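Local coordinates for protein HAD superfamily hydrolase (Brucella suis biovar 1, PDB 6NQ4) that belongs to the haloacid dehalogenase superfamily and probably acts as a phosphatase, with a sodium ion bound in the crystal, at residues Leu175-Ala180 and Ala198-Tyr203; Phe120-Glu125 and Ala145-Thr150. All coordinates share one frame; numbering follows the deposited sequence.

Both contacts are buried and share the same five-stranded parallel sheet, which is consistent with the cap domain of a NagD-like HAD hydrolase; the sodium ion sits just past the ends of strands 38-41 and 241-245 of the other, six-stranded sheet. Contact 2 lies within the sheet, pairing strands 118-122 and 146-149 through main-chain hydrogen bonds. Contact 1 starts from the next strand, 177-179, and leaves the sheet to reach helix 196-205, so aromatic and apolar side chains do most of the work. The two meet where Ile178 N and O probably bond to Val147 O and Cys149 N. Contact 1 is buried throughout, whereas Phe120 and His121 of contact 2 keep some exposure.

Contact 1: residues Leu175-Ala180 and Ala198-Tyr203; sequences LPFICA and ALAREY
Phe177 and Tyr203 join strand 177-179 to helix 196-205 within a beta-alpha-beta crossover, whose chain goes on to strand 210-212, the parallel neighbour of 177-179 in the five-stranded sheet. The aromatic pair is an offset stack, with centroids 4.7 Å apart and planes inclined by 26°. Phe177 CD2 sits over the centre of the Tyr203 ring, while Phe177 CB lies above and just outside its CD2-CE2 side, 3.4 Å from Tyr203 CE2. Tyr203 CB in turn covers the margin of one Phe177 face.

The apolar contacts continue one turn back towards the helix N-terminus. The far end of the Phe177 ring meets it obliquely, CE1 approaching Ala200 CA at 3.7 Å and CZ facing Leu199 CB. Beyond the ring, Cys179 lays both CB and SG against the methyl of Ala200. On its other flanks Phe177 touches Val147 and Cys149 of the adjacent strand and Leu167 of helix 164-172.

A single hydrogen bond is added at Leu175. Tyr203 has CG anti to its backbone N (chi1 -161°), which carries the phenol back towards Leu175. There Tyr203 OH donates to Leu175 O at 2.7 Å, the carbonyl oxygen lying at the edge of the tyrosine ring.

Contact 2: residues Phe120-Glu125 and Ala145-Thr150; sequences FHIGCE and AGVVCT
The imidazole of His121 crosses the side chain of Thr150 at about a right angle, at one end of a parallel strand pair, 118-122 with 146-149, in the five-stranded sheet, consistent with a HAD cap domain. Its CE1 comes 3.3 Å from Thr150 OG1, an oblique approach. One face of this ring is covered near its rim by Gly123 N, and in the ring plane NE2 donates to Cys124 O at 3.1 Å with a fairly straight bond (158°). ND1 is bonded to the hydroxyl of Tyr131, whose ring stands steeply against the imidazole. With both nitrogens engaged, the rotation of the ring is fixed. The second flat group, the Phe120 ring, receives Val147 CG2 at its edge, 4.4 Å from CD2.

Four backbone bonds hold the strands together: Phe120 N to Gly146 O, Val148 N to Phe120 O, Ile122 N to Val148 O and Thr150 N to Ile122 O. The last is short, 2.8 Å from N to O, but bent to 141° at the hydrogen.

On the sheet face with Phe120, Ile122 crosses Val147 obliquely and puts CD1 3.7 Å from Val147 CG1. Ile122 CG2 reaches Cys149 SG at 4.1 Å. Leu170 of helix 164-172 and Leu199 of helix 196-205 close over this patch. His121 and Val148 point to the other face.

Past the strand ends, Thr150 turns OG1 between its backbone N and carbonyl carbon (chi1 59°), towards the loop at Gly123. Glu127 OE1 ties the two segments together there, bonding to both Cys124 N and Thr150 OG1, and the same threonine oxygen rests 3.4 Å from Gly123 CA.

Contact 1: residues Leu175-Ala180 and Ala198-Tyr203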
ATOM      1  N   LEU A 175     -18.314 -11.411 -11.909  1.00 18.65           N
ATOM      2  CA  LEU A 175     -17.706 -10.116 -12.191  1.00 19.30           C
ATOM      3  C   LEU A 175     -16.244 -10.106 -11.745  1.00 18.97           C
ATOM      4  O   LEU A 175     -15.911 -10.634 -10.684  1.00 19.75           O
ATOM      5  CB  LEU A 175     -18.462  -8.995 -11.471  1.00 20.37           C
ATOM      6  CG  LEU A 175     -19.937  -8.831 -11.864  1.00 22.90           C
ATOM      7  CD1 LEU A 175     -20.531  -7.579 -11.244  1.00 26.06           C
ATOM      8  CD2 LEU A 175     -20.103  -8.796 -13.375  1.00 22.94           C
ATOM      9  N   PRO A 176     -15.357  -9.506 -12.526  1.00 19.35           N
ATOM     10  CA  PRO A 176     -13.978  -9.342 -12.066  1.00 18.66           C
ATOM     11  C   PRO A 176     -13.927  -8.266 -10.994  1.00 18.61           C
ATOM     12  O   PRO A 176     -14.683  -7.288 -11.026  1.00 21.13           O
ATOM     13  CB  PRO A 176     -13.233  -8.903 -13.332  1.00 21.12           C
ATOM     14  CG  PRO A 176     -14.270  -8.235 -14.168  1.00 21.62           C
ATOM     15  CD  PRO A 176     -15.579  -8.932 -13.868  1.00 19.11           C
ATOM     16  N   PHE A 177     -13.028  -8.460 -10.032  1.00 17.31           N
ATOM     17  CA  PHE A 177     -12.960  -7.642  -8.818  1.00 15.09           C
ATOM     18  C   PHE A 177     -11.559  -7.048  -8.722  1.00 16.57           C
ATOM     19  O   PHE A 177     -10.611  -7.754  -8.375  1.00 18.17           O
ATOM     20  CB  PHE A 177     -13.249  -8.555  -7.622  1.00 17.70           C
ATOM     21  CG  PHE A 177     -13.417  -7.867  -6.276  1.00 18.24           C
ATOM     22  CD1 PHE A 177     -12.318  -7.433  -5.536  1.00 19.92           C
ATOM     23  CD2 PHE A 177     -14.679  -7.775  -5.698  1.00 19.77           C
ATOM     24  CE1 PHE A 177     -12.483  -6.870  -4.263  1.00 21.17           C
ATOM     25  CE2 PHE A 177     -14.852  -7.209  -4.437  1.00 21.77           C
ATOM     26  CZ  PHE A 177     -13.754  -6.757  -3.720  1.00 21.13           C
ATOM     27  N   ILE A 178     -11.414  -5.760  -9.031  1.00 15.48           N
ATOM     28  CA  ILE A 178     -10.131  -5.072  -8.883  1.00 14.48           C
ATOM     29  C   ILE A 178     -10.014  -4.593  -7.439  1.00 15.88           C
ATOM     30  O   ILE A 178     -10.901  -3.894  -6.934  1.00 16.99           O
ATOM     31  CB  ILE A 178     -10.019  -3.890  -9.859  1.00 15.33           C
ATOM     32  CG1 ILE A 178      -9.954  -4.384 -11.293  1.00 16.07           C
ATOM     33  CG2 ILE A 178      -8.802  -3.054  -9.562  1.00 16.76           C
ATOM     34  CD1 ILE A 178     -10.118  -3.274 -12.318  1.00 16.14           C
ATOM     35  N   CYS A 179      -8.934  -4.986  -6.763  1.00 14.84           N
ATOM     36  CA  CYS A 179      -8.679  -4.577  -5.385  1.00 15.79           C
ATOM     37  C   CYS A 179      -7.610  -3.494  -5.409  1.00 15.39           C
ATOM     38  O   CYS A 179      -6.465  -3.763  -5.799  1.00 17.04           O
ATOM     39  CB  CYS A 179      -8.187  -5.763  -4.556  1.00 17.16           C
ATOM     40  SG  CYS A 179      -7.684  -5.307  -2.869  1.00 18.66           S
ATOM     41  N   ALA A 180      -7.972  -2.282  -4.967  1.00 14.29           N
ATOM     42  CA  ALA A 180      -7.038  -1.155  -5.002  1.00 14.48           C
ATOM     43  C   ALA A 180      -6.132  -1.063  -3.776  1.00 14.98           C
ATOM     44  O   ALA A 180      -5.240  -0.204  -3.746  1.00 16.21           O
ATOM     45  CB  ALA A 180      -7.785   0.177  -5.180  1.00 16.79           C
ATOM     46  N   ALA A 198      -9.360  -7.111   2.714  1.00 16.42           N
ATOM     47  CA  ALA A 198     -10.223  -8.040   3.438  1.00 17.37           C
ATOM     48  C   ALA A 198     -11.388  -8.485   2.566  1.00 16.83           C
ATOM     49  O   ALA A 198     -11.766  -9.665   2.572  1.00 18.08           O
ATOM     50  CB  ALA A 198     -10.738  -7.353   4.695  1.00 18.22           C
ATOM     51  N   LEU A 199     -11.970  -7.556   1.803  1.00 15.83           N
ATOM     52  CA  LEU A 199     -13.067  -7.910   0.906  1.00 15.90           C
ATOM     53  C   LEU A 199     -12.569  -8.717  -0.287  1.00 16.19           C
ATOM     54  O   LEU A 199     -13.225  -9.672  -0.710  1.00 16.46           O
ATOM     55  CB  LEU A 199     -13.799  -6.649   0.448  1.00 16.05           C
ATOM     56  CG  LEU A 199     -14.400  -5.778   1.547  1.00 17.06           C
ATOM     57  CD1 LEU A 199     -15.232  -4.631   0.950  1.00 18.93           C
ATOM     58  CD2 LEU A 199     -15.248  -6.585   2.516  1.00 19.91           C
ATOM     59  N   ALA A 200     -11.377  -8.388  -0.802  1.00 16.02           N
ATOM     60  CA  ALA A 200     -10.785  -9.188  -1.870  1.00 17.24           C
ATOM     61  C   ALA A 200     -10.523 -10.614  -1.409  1.00 17.20           C
ATOM     62  O   ALA A 200     -10.759 -11.562  -2.163  1.00 17.97           O
ATOM     63  CB  ALA A 200      -9.490  -8.539  -2.353  1.00 17.70           C
ATOM     64  N   ARG A 201     -10.047 -10.788  -0.167  1.00 17.62           N
ATOM     65  CA  ARG A 201      -9.774 -12.133   0.330  1.00 19.89           C
ATOM     66  C   ARG A 201     -11.060 -12.939   0.403  1.00 19.47           C
ATOM     67  O   ARG A 201     -11.092 -14.114   0.012  1.00 20.84           O
ATOM     68  CB  ARG A 201      -9.105 -12.072   1.708  1.00 23.37           C
ATOM     69  CG  ARG A 201      -8.746 -13.462   2.252  1.00 26.78           C
ATOM     70  CD  ARG A 201      -7.848 -13.390   3.468  1.00 31.63           C
ATOM     71  NE  ARG A 201      -6.511 -12.876   3.168  1.00 35.64           N
ATOM     72  CZ  ARG A 201      -5.575 -12.673   4.094  1.00 38.51           C
ATOM     73  NH1 ARG A 201      -5.841 -12.938   5.366  1.00 39.88           N
ATOM     74  NH2 ARG A 201      -4.381 -12.202   3.758  1.00 39.94           N
ATOM     75  N   GLU A 202     -12.139 -12.312   0.880  1.00 19.19           N
ATOM     76  CA  GLU A 202     -13.425 -13.000   0.935  1.00 21.22           C
ATOM     77  C   GLU A 202     -13.929 -13.331  -0.462  1.00 19.52           C
ATOM     78  O   GLU A 202     -14.458 -14.428  -0.697  1.00 20.76           O
ATOM     79  CB  GLU A 202     -14.446 -12.128   1.666  1.00 26.26           C
ATOM     80  CG  GLU A 202     -14.200 -12.021   3.161  1.00 34.60           C
ATOM     81  CD  GLU A 202     -14.206 -13.385   3.825  1.00 43.45           C
ATOM     82  OE1 GLU A 202     -15.049 -14.235   3.451  1.00 47.32           O
ATOM     83  OE2 GLU A 202     -13.345 -13.616   4.696  1.00 47.21           O
ATOM     84  N   TYR A 203     -13.751 -12.413  -1.412  1.00 18.07           N
ATOM     85  CA  TYR A 203     -14.198 -12.683  -2.771  1.00 18.62           C
ATOM     86  C   TYR A 203     -13.440 -13.855  -3.369  1.00 19.12           C
ATOM     87  O   TYR A 203     -14.038 -14.733  -3.997  1.00 19.15           O
ATOM     88  CB  TYR A 203     -14.022 -11.431  -3.625  1.00 17.66           C
ATOM     89  CG  TYR A 203     -14.842 -11.414  -4.907  1.00 16.21           C
ATOM     90  CD1 TYR A 203     -16.230 -11.282  -4.866  1.00 19.30           C
ATOM     91  CD2 TYR A 203     -14.235 -11.496  -6.167  1.00 17.04           C
ATOM     92  CE1 TYR A 203     -16.993 -11.235  -6.026  1.00 19.63           C
ATOM     93  CE2 TYR A 203     -15.000 -11.459  -7.340  1.00 17.49           C
ATOM     94  CZ  TYR A 203     -16.380 -11.321  -7.258  1.00 18.42           C
ATOM     95  OH  TYR A 203     -17.143 -11.259  -8.398  1.00 19.86           O
TER

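Contact 2: residues Phe120-Glu125 and Ala145-Thr150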
ATOM      1  N   PHE A 120     -18.913  -1.022 -10.798  1.00 18.99           N
ATOM      2  CA  PHE A 120     -19.541  -0.883  -9.491  1.00 17.82           C
ATOM      3  C   PHE A 120     -18.452  -0.592  -8.460  1.00 17.37           C
ATOM      4  O   PHE A 120     -17.536  -1.408  -8.266  1.00 18.02           O
ATOM      5  CB  PHE A 120     -20.291  -2.165  -9.139  1.00 18.71           C
ATOM      6  CG  PHE A 120     -20.896  -2.169  -7.768  1.00 18.90           C
ATOM      7  CD1 PHE A 120     -21.862  -1.233  -7.402  1.00 20.23           C
ATOM      8  CD2 PHE A 120     -20.501  -3.118  -6.838  1.00 20.07           C
ATOM      9  CE1 PHE A 120     -22.428  -1.268  -6.123  1.00 20.95           C
ATOM     10  CE2 PHE A 120     -21.070  -3.161  -5.571  1.00 22.33           C
ATOM     11  CZ  PHE A 120     -22.026  -2.237  -5.215  1.00 22.60           C
ATOM     12  N   HIS A 121     -18.555   0.561  -7.807  1.00 17.39           N
ATOM     13  CA  HIS A 121     -17.570   1.014  -6.828  1.00 16.53           C
ATOM     14  C   HIS A 121     -17.932   0.511  -5.433  1.00 16.67           C
ATOM     15  O   HIS A 121     -19.067   0.699  -4.976  1.00 17.90           O
ATOM     16  CB  HIS A 121     -17.548   2.548  -6.827  1.00 16.69           C
ATOM     17  CG  HIS A 121     -16.690   3.157  -5.761  1.00 17.16           C
ATOM     18  ND1 HIS A 121     -15.311   3.131  -5.804  1.00 18.27           N
ATOM     19  CD2 HIS A 121     -17.020   3.844  -4.638  1.00 17.53           C
ATOM     20  CE1 HIS A 121     -14.828   3.777  -4.755  1.00 18.68           C
ATOM     21  NE2 HIS A 121     -15.844   4.224  -4.034  1.00 18.50           N
ATOM     22  N   ILE A 122     -16.963  -0.104  -4.758  1.00 16.29           N
ATOM     23  CA  ILE A 122     -17.073  -0.426  -3.340  1.00 16.79           C
ATOM     24  C   ILE A 122     -15.985   0.382  -2.647  1.00 16.62           C
ATOM     25  O   ILE A 122     -14.791   0.118  -2.832  1.00 17.00           O
ATOM     26  CB  ILE A 122     -16.910  -1.925  -3.053  1.00 17.30           C
ATOM     27  CG1 ILE A 122     -17.917  -2.756  -3.852  1.00 17.95           C
ATOM     28  CG2 ILE A 122     -17.100  -2.179  -1.548  1.00 17.82           C
ATOM     29  CD1 ILE A 122     -17.673  -4.263  -3.751  1.00 18.97           C
ATOM     30  N   GLY A 123     -16.390   1.361  -1.856  1.00 16.37           N
ATOM     31  CA  GLY A 123     -15.456   2.216  -1.153  1.00 17.30           C
ATOM     32  C   GLY A 123     -16.118   3.533  -0.811  1.00 18.02           C
ATOM     33  O   GLY A 123     -17.271   3.794  -1.168  1.00 20.37           O
ATOM     34  N   CYS A 124     -15.351   4.382  -0.137  1.00 19.23           N
ATOM     35  CA  CYS A 124     -15.934   5.636   0.321  1.00 21.30           C
ATOM     36  C   CYS A 124     -15.962   6.680  -0.799  1.00 20.66           C
ATOM     37  O   CYS A 124     -15.446   6.471  -1.903  1.00 19.30           O
ATOM     38  CB  CYS A 124     -15.208   6.141   1.567  1.00 21.13           C
ATOM     39  SG  CYS A 124     -13.544   6.703   1.243  1.00 23.65           S
ATOM     40  N   GLU A 125     -16.583   7.828  -0.500  1.00 23.03           N
ATOM     41  CA  GLU A 125     -16.685   8.906  -1.481  1.00 24.24           C
ATOM     42  C   GLU A 125     -15.320   9.482  -1.842  1.00 23.58           C
ATOM     43  O   GLU A 125     -15.053   9.764  -3.014  1.00 22.67           O
ATOM     44  CB  GLU A 125     -17.593  10.002  -0.944  1.00 29.22           C
ATOM     45  CG  GLU A 125     -17.942  11.039  -1.980  1.00 35.47           C
ATOM     46  CD  GLU A 125     -18.880  12.091  -1.442  1.00 42.11           C
ATOM     47  OE1 GLU A 125     -18.677  13.276  -1.769  1.00 44.69           O
ATOM     48  OE2 GLU A 125     -19.811  11.733  -0.688  1.00 43.90           O
ATOM     49  N   ALA A 145     -20.406  -4.277 -15.062  1.00 22.41           N
ATOM     50  CA  ALA A 145     -19.668  -5.344 -15.721  1.00 22.06           C
ATOM     51  C   ALA A 145     -18.361  -5.664 -15.011  1.00 21.66           C
ATOM     52  O   ALA A 145     -17.741  -6.695 -15.309  1.00 22.87           O
ATOM     53  CB  ALA A 145     -19.387  -4.981 -17.192  1.00 22.70           C
ATOM     54  N   GLY A 146     -17.942  -4.815 -14.080  1.00 21.52           N
ATOM     55  CA  GLY A 146     -16.759  -5.064 -13.284  1.00 20.31           C
ATOM     56  C   GLY A 146     -16.912  -4.353 -11.957  1.00 17.81           C
ATOM     57  O   GLY A 146     -17.759  -3.458 -11.797  1.00 18.87           O
ATOM     58  N   VAL A 147     -16.074  -4.754 -10.997  1.00 17.64           N
ATOM     59  CA  VAL A 147     -16.080  -4.175  -9.658  1.00 16.83           C
ATOM     60  C   VAL A 147     -14.709  -3.574  -9.382  1.00 16.18           C
ATOM     61  O   VAL A 147     -13.684  -4.169  -9.726  1.00 17.51           O
ATOM     62  CB  VAL A 147     -16.397  -5.254  -8.600  1.00 17.38           C
ATOM     63  CG1 VAL A 147     -16.352  -4.650  -7.212  1.00 19.80           C
ATOM     64  CG2 VAL A 147     -17.753  -5.888  -8.872  1.00 19.54           C
ATOM     65  N   VAL A 148     -14.687  -2.402  -8.749  1.00 15.63           N
ATOM     66  CA  VAL A 148     -13.458  -1.833  -8.198  1.00 15.71           C
ATOM     67  C   VAL A 148     -13.691  -1.585  -6.725  1.00 16.64           C
ATOM     68  O   VAL A 148     -14.639  -0.882  -6.348  1.00 16.69           O
ATOM     69  CB  VAL A 148     -13.048  -0.542  -8.919  1.00 15.33           C
ATOM     70  CG1 VAL A 148     -11.801   0.064  -8.271  1.00 17.26           C
ATOM     71  CG2 VAL A 148     -12.782  -0.827 -10.405  1.00 17.21           C
ATOM     72  N   CYS A 149     -12.837  -2.163  -5.893  1.00 14.66           N
ATOM     73  CA  CYS A 149     -12.961  -2.030  -4.451  1.00 14.64           C
ATOM     74  C   CYS A 149     -11.766  -1.247  -3.935  1.00 14.88           C
ATOM     75  O   CYS A 149     -10.626  -1.735  -3.956  1.00 16.08           O
ATOM     76  CB  CYS A 149     -13.034  -3.405  -3.799  1.00 15.52           C
ATOM     77  SG  CYS A 149     -13.173  -3.331  -2.004  1.00 18.06           S
ATOM     78  N   THR A 150     -12.031  -0.035  -3.462  1.00 15.65           N
ATOM     79  CA  THR A 150     -11.005   0.773  -2.811  1.00 14.69           C
ATOM     80  C   THR A 150     -11.031   0.630  -1.298  1.00 15.37           C
ATOM     81  O   THR A 150     -10.041   0.973  -0.652  1.00 16.59           O
ATOM     82  CB  THR A 150     -11.193   2.254  -3.152  1.00 15.59           C
ATOM     83  OG1 THR A 150     -12.495   2.676  -2.716  1.00 16.99           O
ATOM     84  CG2 THR A 150     -11.038   2.497  -4.648  1.00 17.18           C
TER